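Local coordinates for protein LEOA (Escherichia coli, PDB 4AUR) that probably acts as a bacterial dynamin-like GTPase of enterotoxigenic strains, with a GTP-binding domain and a long helical stalk, and is perhaps connected with LT toxin, at residues R318-K322 and D521-F525; V321-A325 and F381-S385; T386-Q390 and L447-V451. One frame throughout, in Å; residues are numbered along the deposited sequence.

Contact 1 (R318-K322 and D521-F525)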
ATOM      1  N   ARG A 318      -9.829  -8.107  33.982  1.00 23.23           N
ATOM      2  CA  ARG A 318     -10.706  -8.855  34.839  1.00 23.60           C
ATOM      3  C   ARG A 318      -9.929  -9.769  35.755  1.00 23.26           C
ATOM      4  O   ARG A 318     -10.250  -9.877  36.913  1.00 23.95           O
ATOM      5  CB  ARG A 318     -11.721  -9.646  34.035  1.00 24.57           C
ATOM      6  CG  ARG A 318     -12.660  -8.766  33.230  1.00 25.04           C
ATOM      7  CD  ARG A 318     -14.019  -9.391  33.066  1.00 26.12           C
ATOM      8  NE  ARG A 318     -14.469  -9.334  31.678  1.00 27.73           N
ATOM      9  CZ  ARG A 318     -15.534  -8.674  31.240  1.00 26.37           C
ATOM     10  NH1 ARG A 318     -16.295  -7.955  32.046  1.00 26.95           N
ATOM     11  NH2 ARG A 318     -15.831  -8.741  29.970  1.00 27.04           N
ATOM     12  N   ILE A 319      -8.910 -10.440  35.226  1.00 24.72           N
ATOM     13  CA  ILE A 319      -8.080 -11.355  36.017  1.00 23.53           C
ATOM     14  C   ILE A 319      -7.404 -10.616  37.165  1.00 25.49           C
ATOM     15  O   ILE A 319      -7.245 -11.153  38.245  1.00 25.07           O
ATOM     16  CB  ILE A 319      -7.013 -11.997  35.134  1.00 22.94           C
ATOM     17  CG1 ILE A 319      -7.610 -13.175  34.403  1.00 23.39           C
ATOM     18  CG2 ILE A 319      -5.791 -12.453  35.934  1.00 22.95           C
ATOM     19  CD1 ILE A 319      -6.724 -13.684  33.288  1.00 24.57           C
ATOM     20  N   GLU A 320      -7.003  -9.377  36.919  1.00 27.41           N
ATOM     21  CA  GLU A 320      -6.341  -8.608  37.931  1.00 30.50           C
ATOM     22  C   GLU A 320      -7.295  -8.187  39.055  1.00 29.79           C
ATOM     23  O   GLU A 320      -6.988  -8.344  40.228  1.00 31.74           O
ATOM     24  CB  GLU A 320      -5.667  -7.390  37.324  1.00 33.50           C
ATOM     25  CG  GLU A 320      -4.585  -6.874  38.235  1.00 39.44           C
ATOM     26  CD  GLU A 320      -3.836  -5.702  37.664  1.00 46.39           C
ATOM     27  OE1 GLU A 320      -3.849  -5.547  36.410  1.00 45.52           O
ATOM     28  OE2 GLU A 320      -3.236  -4.960  38.489  1.00 49.37           O
ATOM     29  N   VAL A 321      -8.450  -7.660  38.699  1.00 27.71           N
ATOM     30  CA  VAL A 321      -9.430  -7.290  39.679  1.00 25.82           C
ATOM     31  C   VAL A 321      -9.836  -8.482  40.522  1.00 25.95           C
ATOM     32  O   VAL A 321      -9.958  -8.356  41.736  1.00 25.29           O
ATOM     33  CB  VAL A 321     -10.646  -6.681  38.993  1.00 27.06           C
ATOM     34  CG1 VAL A 321     -11.871  -6.635  39.920  1.00 26.77           C
ATOM     35  CG2 VAL A 321     -10.265  -5.294  38.486  1.00 28.16           C
ATOM     36  N   LYS A 322     -10.039  -9.633  39.907  1.00 24.59           N
ATOM     37  CA  LYS A 322     -10.353 -10.805  40.678  1.00 26.11           C
ATOM     38  C   LYS A 322      -9.268 -11.071  41.719  1.00 26.78           C
ATOM     39  O   LYS A 322      -9.570 -11.420  42.851  1.00 26.42           O
ATOM     40  CB  LYS A 322     -10.526 -12.009  39.766  1.00 28.65           C
ATOM     41  CG  LYS A 322     -11.899 -12.077  39.114  1.00 29.97           C
ATOM     42  CD  LYS A 322     -11.872 -12.829  37.799  1.00 31.44           C
ATOM     43  CE  LYS A 322     -13.273 -13.295  37.444  1.00 34.03           C
ATOM     44  NZ  LYS A 322     -13.495 -13.501  35.984  1.00 34.22           N
ATOM     45  N   ASP A 521     -18.827 -12.539  41.058  1.00 30.21           N
ATOM     46  CA  ASP A 521     -18.133 -11.625  40.134  1.00 30.16           C
ATOM     47  C   ASP A 521     -19.081 -10.620  39.476  1.00 31.77           C
ATOM     48  O   ASP A 521     -18.713  -9.490  39.222  1.00 31.46           O
ATOM     49  CB  ASP A 521     -17.373 -12.401  39.066  1.00 30.48           C
ATOM     50  CG  ASP A 521     -16.272 -13.308  39.650  1.00 32.43           C
ATOM     51  OD1 ASP A 521     -15.710 -12.960  40.719  1.00 33.18           O
ATOM     52  OD2 ASP A 521     -15.971 -14.371  39.033  1.00 31.53           O
ATOM     53  N   GLU A 522     -20.302 -11.033  39.187  1.00 33.84           N
ATOM     54  CA  GLU A 522     -21.330 -10.110  38.737  1.00 35.92           C
ATOM     55  C   GLU A 522     -21.408  -8.873  39.646  1.00 34.63           C
ATOM     56  O   GLU A 522     -21.403  -7.735  39.179  1.00 30.78           O
ATOM     57  CB  GLU A 522     -22.683 -10.827  38.767  1.00 42.58           C
ATOM     58  CG  GLU A 522     -23.869 -10.058  38.182  1.00 48.09           C
ATOM     59  CD  GLU A 522     -24.347 -10.596  36.829  1.00 52.57           C
ATOM     60  OE1 GLU A 522     -23.723 -11.524  36.247  1.00 51.39           O
ATOM     61  OE2 GLU A 522     -25.367 -10.073  36.342  1.00 56.37           O
ATOM     62  N   LYS A 523     -21.509  -9.112  40.950  1.00 34.14           N
ATOM     63  CA  LYS A 523     -21.752  -8.036  41.911  1.00 32.97           C
ATOM     64  C   LYS A 523     -20.458  -7.328  42.123  1.00 31.63           C
ATOM     65  O   LYS A 523     -20.385  -6.111  42.144  1.00 31.44           O
ATOM     66  CB  LYS A 523     -22.227  -8.597  43.239  1.00 35.28           C
ATOM     67  CG  LYS A 523     -23.550  -9.346  43.178  1.00 38.04           C
ATOM     68  CD  LYS A 523     -23.832 -10.095  44.477  1.00 41.16           C
ATOM     69  CE  LYS A 523     -25.154 -10.856  44.393  1.00 44.30           C
ATOM     70  NZ  LYS A 523     -26.271  -9.928  44.048  1.00 44.26           N
HETATM   71  N   MSE A 524     -19.414  -8.119  42.255  1.00 31.05           N
HETATM   72  CA  MSE A 524     -18.116  -7.579  42.555  1.00 31.72           C
HETATM   73  C   MSE A 524     -17.827  -6.588  41.481  1.00 30.31           C
HETATM   74  O   MSE A 524     -17.685  -5.400  41.726  1.00 29.27           O
HETATM   75  CB  MSE A 524     -17.087  -8.697  42.672  1.00 30.11           C
HETATM   76  CG  MSE A 524     -15.826  -8.122  43.293  1.00 30.20           C
HETATM   77 SE   MSE A 524     -14.536  -7.690  41.863  1.00 29.82          SE
HETATM   78  CE  MSE A 524     -14.892  -5.814  41.565  1.00 31.64           C
ATOM     79  N   PHE A 525     -17.810  -7.058  40.252  1.00 32.66           N
ATOM     80  CA  PHE A 525     -17.610  -6.150  39.127  1.00 30.31           C
ATOM     81  C   PHE A 525     -18.568  -4.982  39.088  1.00 28.54           C
ATOM     82  O   PHE A 525     -18.124  -3.879  38.829  1.00 28.87           O
ATOM     83  CB  PHE A 525     -17.584  -6.909  37.818  1.00 27.79           C
ATOM     84  CG  PHE A 525     -16.269  -7.527  37.555  1.00 26.21           C
ATOM     85  CD1 PHE A 525     -15.184  -6.723  37.281  1.00 24.60           C
ATOM     86  CD2 PHE A 525     -16.099  -8.886  37.618  1.00 25.13           C
ATOM     87  CE1 PHE A 525     -13.948  -7.277  37.047  1.00 25.28           C
ATOM     88  CE2 PHE A 525     -14.873  -9.445  37.386  1.00 24.68           C
ATOM     89  CZ  PHE A 525     -13.792  -8.643  37.101  1.00 24.90           C
TER
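The end of the Phe-525 ring sits among Arg-318, Val-321 and Lys-322, where the short helix 521-528 passes across the long helix 275-343 in the helical stalk of this dynamin-like protein. The two segments run at 91° to each other, with their axes 11.6 Å apart at the closest. That separation is wide, so side chains have to span the gap, and the aromatic ring is the largest contributor.

The apolar part comes first. The far end of the ring, CZ, lies 3.8 Å from Arg-318 CB, beside the root of that side chain rather than its charged end. Ile-532 of helix 530-544 touches both Arg-318 and Phe-525. Val-321 works with one methyl: CG1, anti to the backbone N (chi1 164°), is directed at helix 521-528. There it lies 3.6 Å from Phe-525 CE1 and 3.5 Å from the selenium, SE, of selenomethionine Met-524. The Met-524 chain bends at its second and third torsions, which puts both SE and CE against that methyl.

A polar atom also meets the ring: the carbonyl oxygen Arg-318 O lies at its edge and in its plane, and within the helix it accepts the bond from Lys-322 N.

The charged part involves both basic residues. The guanidinium plane of Arg-318 stands perpendicular to the ring, and Arg-318 NH2 goes elsewhere, into a salt bridge with Glu-536 on helix 530-544. At the exposed margin Lys-322 extends beyond CG and meets Asp-521 at about a right angle; its CE also comes near the edge of the Phe-525 ring. That CE, not the ammonium nitrogen, is the lysine atom nearest the carboxylate, 3.3 Å from Asp-521 OD2. Opposite charges are close here without forming a salt bridge: Lys-322 NZ lies 4.0 Å from Asp-521 OD2.

Contact 2 (V321-A325 and F381-S385)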
ATOM      1  N   VAL A 321      -8.450  -7.660  38.699  1.00 27.71           N
ATOM      2  CA  VAL A 321      -9.430  -7.290  39.679  1.00 25.82           C
ATOM      3  C   VAL A 321      -9.836  -8.482  40.522  1.00 25.95           C
ATOM      4  O   VAL A 321      -9.958  -8.356  41.736  1.00 25.29           O
ATOM      5  CB  VAL A 321     -10.646  -6.681  38.993  1.00 27.06           C
ATOM      6  CG1 VAL A 321     -11.871  -6.635  39.920  1.00 26.77           C
ATOM      7  CG2 VAL A 321     -10.265  -5.294  38.486  1.00 28.16           C
ATOM      8  N   LYS A 322     -10.039  -9.633  39.907  1.00 24.59           N
ATOM      9  CA  LYS A 322     -10.353 -10.805  40.678  1.00 26.11           C
ATOM     10  C   LYS A 322      -9.268 -11.071  41.719  1.00 26.78           C
ATOM     11  O   LYS A 322      -9.570 -11.420  42.851  1.00 26.42           O
ATOM     12  CB  LYS A 322     -10.526 -12.009  39.766  1.00 28.65           C
ATOM     13  CG  LYS A 322     -11.899 -12.077  39.114  1.00 29.97           C
ATOM     14  CD  LYS A 322     -11.872 -12.829  37.799  1.00 31.44           C
ATOM     15  CE  LYS A 322     -13.273 -13.295  37.444  1.00 34.03           C
ATOM     16  NZ  LYS A 322     -13.495 -13.501  35.984  1.00 34.22           N
ATOM     17  N   ARG A 323      -8.012 -10.871  41.346  1.00 28.01           N
ATOM     18  CA  ARG A 323      -6.909 -11.128  42.243  1.00 30.15           C
ATOM     19  C   ARG A 323      -6.906 -10.155  43.411  1.00 29.04           C
ATOM     20  O   ARG A 323      -6.623 -10.533  44.551  1.00 28.40           O
ATOM     21  CB  ARG A 323      -5.568 -11.088  41.515  1.00 36.61           C
ATOM     22  CG  ARG A 323      -4.610 -12.163  42.023  1.00 45.31           C
ATOM     23  CD  ARG A 323      -3.162 -12.002  41.565  1.00 53.60           C
ATOM     24  NE  ARG A 323      -3.045 -11.628  40.155  1.00 56.97           N
ATOM     25  CZ  ARG A 323      -2.748 -10.399  39.718  1.00 64.10           C
ATOM     26  NH1 ARG A 323      -2.525  -9.399  40.585  1.00 66.36           N
ATOM     27  NH2 ARG A 323      -2.670 -10.160  38.404  1.00 63.09           N
ATOM     28  N   LEU A 324      -7.245  -8.903  43.137  1.00 27.18           N
ATOM     29  CA  LEU A 324      -7.385  -7.903  44.196  1.00 25.66           C
ATOM     30  C   LEU A 324      -8.577  -8.172  45.107  1.00 24.73           C
ATOM     31  O   LEU A 324      -8.499  -7.952  46.298  1.00 24.88           O
ATOM     32  CB  LEU A 324      -7.534  -6.519  43.596  1.00 24.76           C
ATOM     33  CG  LEU A 324      -6.350  -6.066  42.775  1.00 25.18           C
ATOM     34  CD1 LEU A 324      -6.673  -4.781  42.047  1.00 23.80           C
ATOM     35  CD2 LEU A 324      -5.114  -5.912  43.643  1.00 25.64           C
ATOM     36  N   ALA A 325      -9.692  -8.607  44.537  1.00 23.99           N
ATOM     37  CA  ALA A 325     -10.867  -8.905  45.328  1.00 23.35           C
ATOM     38  C   ALA A 325     -10.565  -9.975  46.356  1.00 24.18           C
ATOM     39  O   ALA A 325     -11.053  -9.904  47.478  1.00 22.67           O
ATOM     40  CB  ALA A 325     -12.010  -9.345  44.450  1.00 22.82           C
ATOM     41  N   PHE A 381      -9.106  -1.082  47.799  1.00 33.41           N
ATOM     42  CA  PHE A 381      -9.377  -2.010  46.700  1.00 31.93           C
ATOM     43  C   PHE A 381     -10.115  -1.281  45.584  1.00 32.33           C
ATOM     44  O   PHE A 381      -9.718  -1.327  44.425  1.00 32.11           O
ATOM     45  CB  PHE A 381     -10.194  -3.214  47.193  1.00 29.64           C
ATOM     46  CG  PHE A 381     -10.757  -4.070  46.089  1.00 28.01           C
ATOM     47  CD1 PHE A 381     -10.004  -4.404  44.985  1.00 27.73           C
ATOM     48  CD2 PHE A 381     -12.050  -4.548  46.161  1.00 27.26           C
ATOM     49  CE1 PHE A 381     -10.540  -5.183  43.983  1.00 26.34           C
ATOM     50  CE2 PHE A 381     -12.583  -5.333  45.163  1.00 25.83           C
ATOM     51  CZ  PHE A 381     -11.827  -5.655  44.075  1.00 25.20           C
ATOM     52  N   PHE A 382     -11.172  -0.578  45.951  1.00 34.08           N
ATOM     53  CA  PHE A 382     -11.909   0.240  45.011  1.00 36.07           C
ATOM     54  C   PHE A 382     -10.974   1.188  44.212  1.00 36.28           C
ATOM     55  O   PHE A 382     -11.197   1.461  43.030  1.00 39.46           O
ATOM     56  CB  PHE A 382     -13.042   0.975  45.749  1.00 37.00           C
ATOM     57  CG  PHE A 382     -14.054   1.621  44.846  1.00 40.88           C
ATOM     58  CD1 PHE A 382     -14.417   1.049  43.627  1.00 42.56           C
ATOM     59  CD2 PHE A 382     -14.669   2.790  45.223  1.00 45.00           C
ATOM     60  CE1 PHE A 382     -15.358   1.653  42.796  1.00 43.68           C
ATOM     61  CE2 PHE A 382     -15.610   3.402  44.396  1.00 48.42           C
ATOM     62  CZ  PHE A 382     -15.956   2.830  43.180  1.00 46.11           C
ATOM     63  N   GLU A 383      -9.891   1.634  44.813  1.00 34.83           N
ATOM     64  CA  GLU A 383      -8.976   2.518  44.117  1.00 35.42           C
ATOM     65  C   GLU A 383      -8.017   1.735  43.223  1.00 34.05           C
ATOM     66  O   GLU A 383      -7.876   2.033  42.045  1.00 34.32           O
ATOM     67  CB  GLU A 383      -8.214   3.369  45.131  1.00 38.57           C
ATOM     68  CG  GLU A 383      -9.136   4.280  45.950  1.00 40.32           C
ATOM     69  CD  GLU A 383      -8.491   4.813  47.226  1.00 41.91           C
ATOM     70  OE1 GLU A 383      -7.241   4.695  47.349  1.00 38.29           O
ATOM     71  OE2 GLU A 383      -9.244   5.348  48.094  1.00 42.35           O
ATOM     72  N   GLN A 384      -7.354   0.732  43.774  1.00 33.49           N
ATOM     73  CA  GLN A 384      -6.522  -0.149  42.966  1.00 32.80           C
ATOM     74  C   GLN A 384      -7.336  -0.660  41.768  1.00 31.51           C
ATOM     75  O   GLN A 384      -6.884  -0.589  40.635  1.00 31.61           O
ATOM     76  CB  GLN A 384      -5.999  -1.331  43.795  1.00 33.86           C
ATOM     77  CG  GLN A 384      -4.956  -0.976  44.854  1.00 35.72           C
ATOM     78  CD  GLN A 384      -4.380  -2.201  45.610  1.00 39.18           C
ATOM     79  OE1 GLN A 384      -5.099  -3.086  46.110  1.00 36.18           O
ATOM     80  NE2 GLN A 384      -3.060  -2.238  45.697  1.00 40.21           N
ATOM     81  N   SER A 385      -8.550  -1.135  42.021  1.00 29.36           N
ATOM     82  CA  SER A 385      -9.401  -1.654  40.956  1.00 28.96           C
ATOM     83  C   SER A 385      -9.922  -0.574  39.997  1.00 28.40           C
ATOM     84  O   SER A 385     -10.057  -0.816  38.810  1.00 29.18           O
ATOM     85  CB  SER A 385     -10.569  -2.479  41.517  1.00 28.10           C
ATOM     86  OG  SER A 385     -11.670  -1.649  41.833  1.00 29.19           O
TER
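Antiparallel helix packing in the dynamin-like helical stalk brings Leu-324 and Ala-325 of helix 275-343 onto Phe-381 of helix 368-408. The short segments run at 167° to each other, with axes 10.0 Å apart, so Val-321 faces Ser-385 one turn along from where Leu-324 faces Phe-381.

The Phe-381 ring does most of the filling. With CG anti to the backbone N (chi1 168°), it leans across to the other helix and lies along the backbone between Leu-324 and Ala-325. Over one face sit Leu-324 O, offset toward the rim, and Ala-325 CA; the latter makes a CH-pi contact, 4.1 Å from the ring centroid and 29° off the normal. The Ala-325 methyl closes on the end of the ring, with CB 3.7 Å from Phe-381 CZ, while Leu-324 CB packs beside CE1 and CD1. On the opposite face lies Ser-385 OG, again toward the rim, one turn further along the same helix. That hydroxyl is buried but satisfied, since it is hydrogen-bonded to the carbonyl oxygen of Phe-528. The ring of Phe-528 also meets Phe-381.

The CB of Leu-324 is directed toward the partner helix, and the two methyls part company at the tip. CD1 rests 3.9 Å from Gln-384 CB and near Ser-385 N; CD2 turns to the amide end of Gln-384, 3.8 Å from OE1, where the exposed glutamine chain runs out along the margin. Val-321 adds its second methyl here, CG2 lying 4.1 Å from Ser-385 CB. Small residues at Ala-325 and Ser-385 on the two helices, with leucine and phenylalanine side chains packed alongside them, make this a mostly apolar seam of an antiparallel helical bundle, the architecture of dynamin-family stalks.

Contact 3 (T386-Q390 and L447-V451)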
ATOM      1  N   THR A 386     -10.234   0.607  40.496  1.00 29.68           N
ATOM      2  CA  THR A 386     -10.522   1.739  39.593  1.00 30.29           C
ATOM      3  C   THR A 386      -9.280   2.092  38.738  1.00 28.48           C
ATOM      4  O   THR A 386      -9.411   2.487  37.603  1.00 27.74           O
ATOM      5  CB  THR A 386     -11.048   2.984  40.372  1.00 30.35           C
ATOM      6  OG1 THR A 386     -12.384   2.736  40.837  1.00 28.97           O
ATOM      7  CG2 THR A 386     -11.064   4.240  39.493  1.00 29.72           C
ATOM      8  N   ALA A 387      -8.079   1.929  39.270  1.00 28.36           N
ATOM      9  CA  ALA A 387      -6.887   2.229  38.494  1.00 28.22           C
ATOM     10  C   ALA A 387      -6.655   1.207  37.395  1.00 28.72           C
ATOM     11  O   ALA A 387      -6.056   1.544  36.384  1.00 31.06           O
ATOM     12  CB  ALA A 387      -5.665   2.313  39.394  1.00 28.01           C
ATOM     13  N   VAL A 388      -7.100  -0.032  37.600  1.00 28.33           N
ATOM     14  CA  VAL A 388      -6.995  -1.076  36.580  1.00 29.48           C
ATOM     15  C   VAL A 388      -7.845  -0.696  35.378  1.00 30.55           C
ATOM     16  O   VAL A 388      -7.406  -0.763  34.231  1.00 30.24           O
ATOM     17  CB  VAL A 388      -7.454  -2.452  37.127  1.00 30.74           C
ATOM     18  CG1 VAL A 388      -7.794  -3.447  36.008  1.00 30.19           C
ATOM     19  CG2 VAL A 388      -6.376  -3.033  38.039  1.00 31.49           C
ATOM     20  N   SER A 389      -9.066  -0.283  35.658  1.00 29.83           N
ATOM     21  CA  SER A 389      -9.983   0.107  34.621  1.00 30.91           C
ATOM     22  C   SER A 389      -9.508   1.380  33.925  1.00 32.08           C
ATOM     23  O   SER A 389      -9.857   1.640  32.763  1.00 32.54           O
ATOM     24  CB  SER A 389     -11.371   0.322  35.213  1.00 30.76           C
ATOM     25  OG  SER A 389     -11.486   1.657  35.613  1.00 34.49           O
ATOM     26  N   GLN A 390      -8.707   2.172  34.624  1.00 30.88           N
ATOM     27  CA  GLN A 390      -8.150   3.337  34.014  1.00 32.64           C
ATOM     28  C   GLN A 390      -7.021   3.011  33.058  1.00 31.67           C
ATOM     29  O   GLN A 390      -6.883   3.669  32.045  1.00 33.52           O
ATOM     30  CB  GLN A 390      -7.655   4.329  35.053  1.00 34.75           C
ATOM     31  CG  GLN A 390      -7.630   5.763  34.516  1.00 37.38           C
ATOM     32  CD  GLN A 390      -8.959   6.493  34.681  1.00 38.43           C
ATOM     33  OE1 GLN A 390      -9.859   6.065  35.417  1.00 39.50           O
ATOM     34  NE2 GLN A 390      -9.077   7.616  34.003  1.00 41.38           N
ATOM     35  N   LEU A 447     -17.207   7.099  29.946  1.00 49.50           N
ATOM     36  CA  LEU A 447     -17.330   5.994  30.882  1.00 48.54           C
ATOM     37  C   LEU A 447     -16.295   6.133  31.989  1.00 48.10           C
ATOM     38  O   LEU A 447     -16.638   6.081  33.163  1.00 52.81           O
ATOM     39  CB  LEU A 447     -17.133   4.653  30.176  1.00 47.65           C
ATOM     40  CG  LEU A 447     -18.211   4.301  29.160  1.00 48.05           C
ATOM     41  CD1 LEU A 447     -17.861   2.988  28.478  1.00 48.41           C
ATOM     42  CD2 LEU A 447     -19.599   4.250  29.791  1.00 49.03           C
ATOM     43  N   THR A 448     -15.040   6.320  31.579  1.00 47.42           N
ATOM     44  CA  THR A 448     -13.853   6.318  32.442  1.00 46.87           C
ATOM     45  C   THR A 448     -13.979   7.333  33.565  1.00 48.63           C
ATOM     46  O   THR A 448     -14.135   8.538  33.298  1.00 50.73           O
ATOM     47  CB  THR A 448     -12.594   6.671  31.609  1.00 46.16           C
ATOM     48  OG1 THR A 448     -12.556   5.858  30.429  1.00 44.65           O
ATOM     49  CG2 THR A 448     -11.329   6.456  32.401  1.00 44.51           C
ATOM     50  N   GLY A 449     -13.907   6.870  34.817  1.00 45.77           N
ATOM     51  CA  GLY A 449     -14.084   7.793  35.927  1.00 43.02           C
ATOM     52  C   GLY A 449     -13.897   7.248  37.316  1.00 39.43           C
ATOM     53  O   GLY A 449     -14.521   6.257  37.681  1.00 39.68           O
ATOM     54  N   TYR A 450     -13.026   7.893  38.094  1.00 35.75           N
ATOM     55  CA  TYR A 450     -13.104   7.834  39.558  1.00 32.84           C
ATOM     56  C   TYR A 450     -14.427   8.452  39.945  1.00 33.70           C
ATOM     57  O   TYR A 450     -14.829   9.451  39.363  1.00 34.83           O
ATOM     58  CB  TYR A 450     -11.989   8.621  40.233  1.00 30.82           C
ATOM     59  CG  TYR A 450     -10.680   7.910  40.250  1.00 30.56           C
ATOM     60  CD1 TYR A 450      -9.842   7.937  39.159  1.00 29.81           C
ATOM     61  CD2 TYR A 450     -10.286   7.183  41.360  1.00 31.87           C
ATOM     62  CE1 TYR A 450      -8.647   7.246  39.159  1.00 31.56           C
ATOM     63  CE2 TYR A 450      -9.080   6.503  41.384  1.00 31.71           C
ATOM     64  CZ  TYR A 450      -8.258   6.539  40.278  1.00 32.25           C
ATOM     65  OH  TYR A 450      -7.044   5.861  40.299  1.00 35.74           O
ATOM     66  N   VAL A 451     -15.094   7.846  40.917  1.00 34.54           N
ATOM     67  CA  VAL A 451     -16.425   8.226  41.305  1.00 37.12           C
ATOM     68  C   VAL A 451     -16.433   8.424  42.813  1.00 39.43           C
ATOM     69  O   VAL A 451     -15.636   7.800  43.532  1.00 42.94           O
ATOM     70  CB  VAL A 451     -17.433   7.134  40.878  1.00 41.79           C
ATOM     71  CG1 VAL A 451     -17.504   5.997  41.900  1.00 41.86           C
ATOM     72  CG2 VAL A 451     -18.816   7.722  40.632  1.00 43.48           C
TER
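A single methyl, Thr-386 CG2, lies over one face of the Tyr-450 ring, above its centre, 3.5 Å from the centroid and 9° off the normal, a CH-pi contact. This is where the loop leaving helix 430-447 lies against helix 368-408 in the helical stalk. CG2 stands anti to the backbone N of Thr-386, which turns it to the ring, while OG1, beside that N, bonds the carbonyl oxygen of Phe-382. At the phenol end, Tyr-450 OH comes 3.9 Å from Ala-387 CB.

The second flat group is the amide of Gln-390, its plane inclined 30° to the tyrosine ring. Its OE1 lies 4.1 Å from Tyr-450 CE1, and the whole amide packs against the Thr-448 methyl, with Gln-390 CD 3.3 Å from Thr-448 CG2; a bend at chi2 brings it there. Thr-448 is the first residue after helix 430-447 to leave helical backbone angles, and its OG1 is held by Ile-444 O and by Ser-393 OG, which ties the helix end to helix 368-408. Inside the 386-390 turn, Ser-389 OG donates to Thr-386 O over 3.0 Å, tilted 27° out of the carbonyl plane.

The segments of contacts 1 and 2 overlap on helix 275-343, and Val-321 takes part in both; together they set two partners against that helix: the perpendicular helix 521-528 and the antiparallel helix 368-408. Both are partly buried and mainly apolar; Met-524 joins them, its CE 4.0 Å from Phe-381 CZ. Contact 1 differs in having a charged margin. Contact 3 continues along helix 368-408 but lies at the surface, where a loop takes the place of a helix and threonine, glutamine and tyrosine replace leucine and phenylalanine. Val-388 reaches from its segment to Val-321, and Phe-382 meets Val-451, so the surface loop packs onto the same helix bundle as the other two.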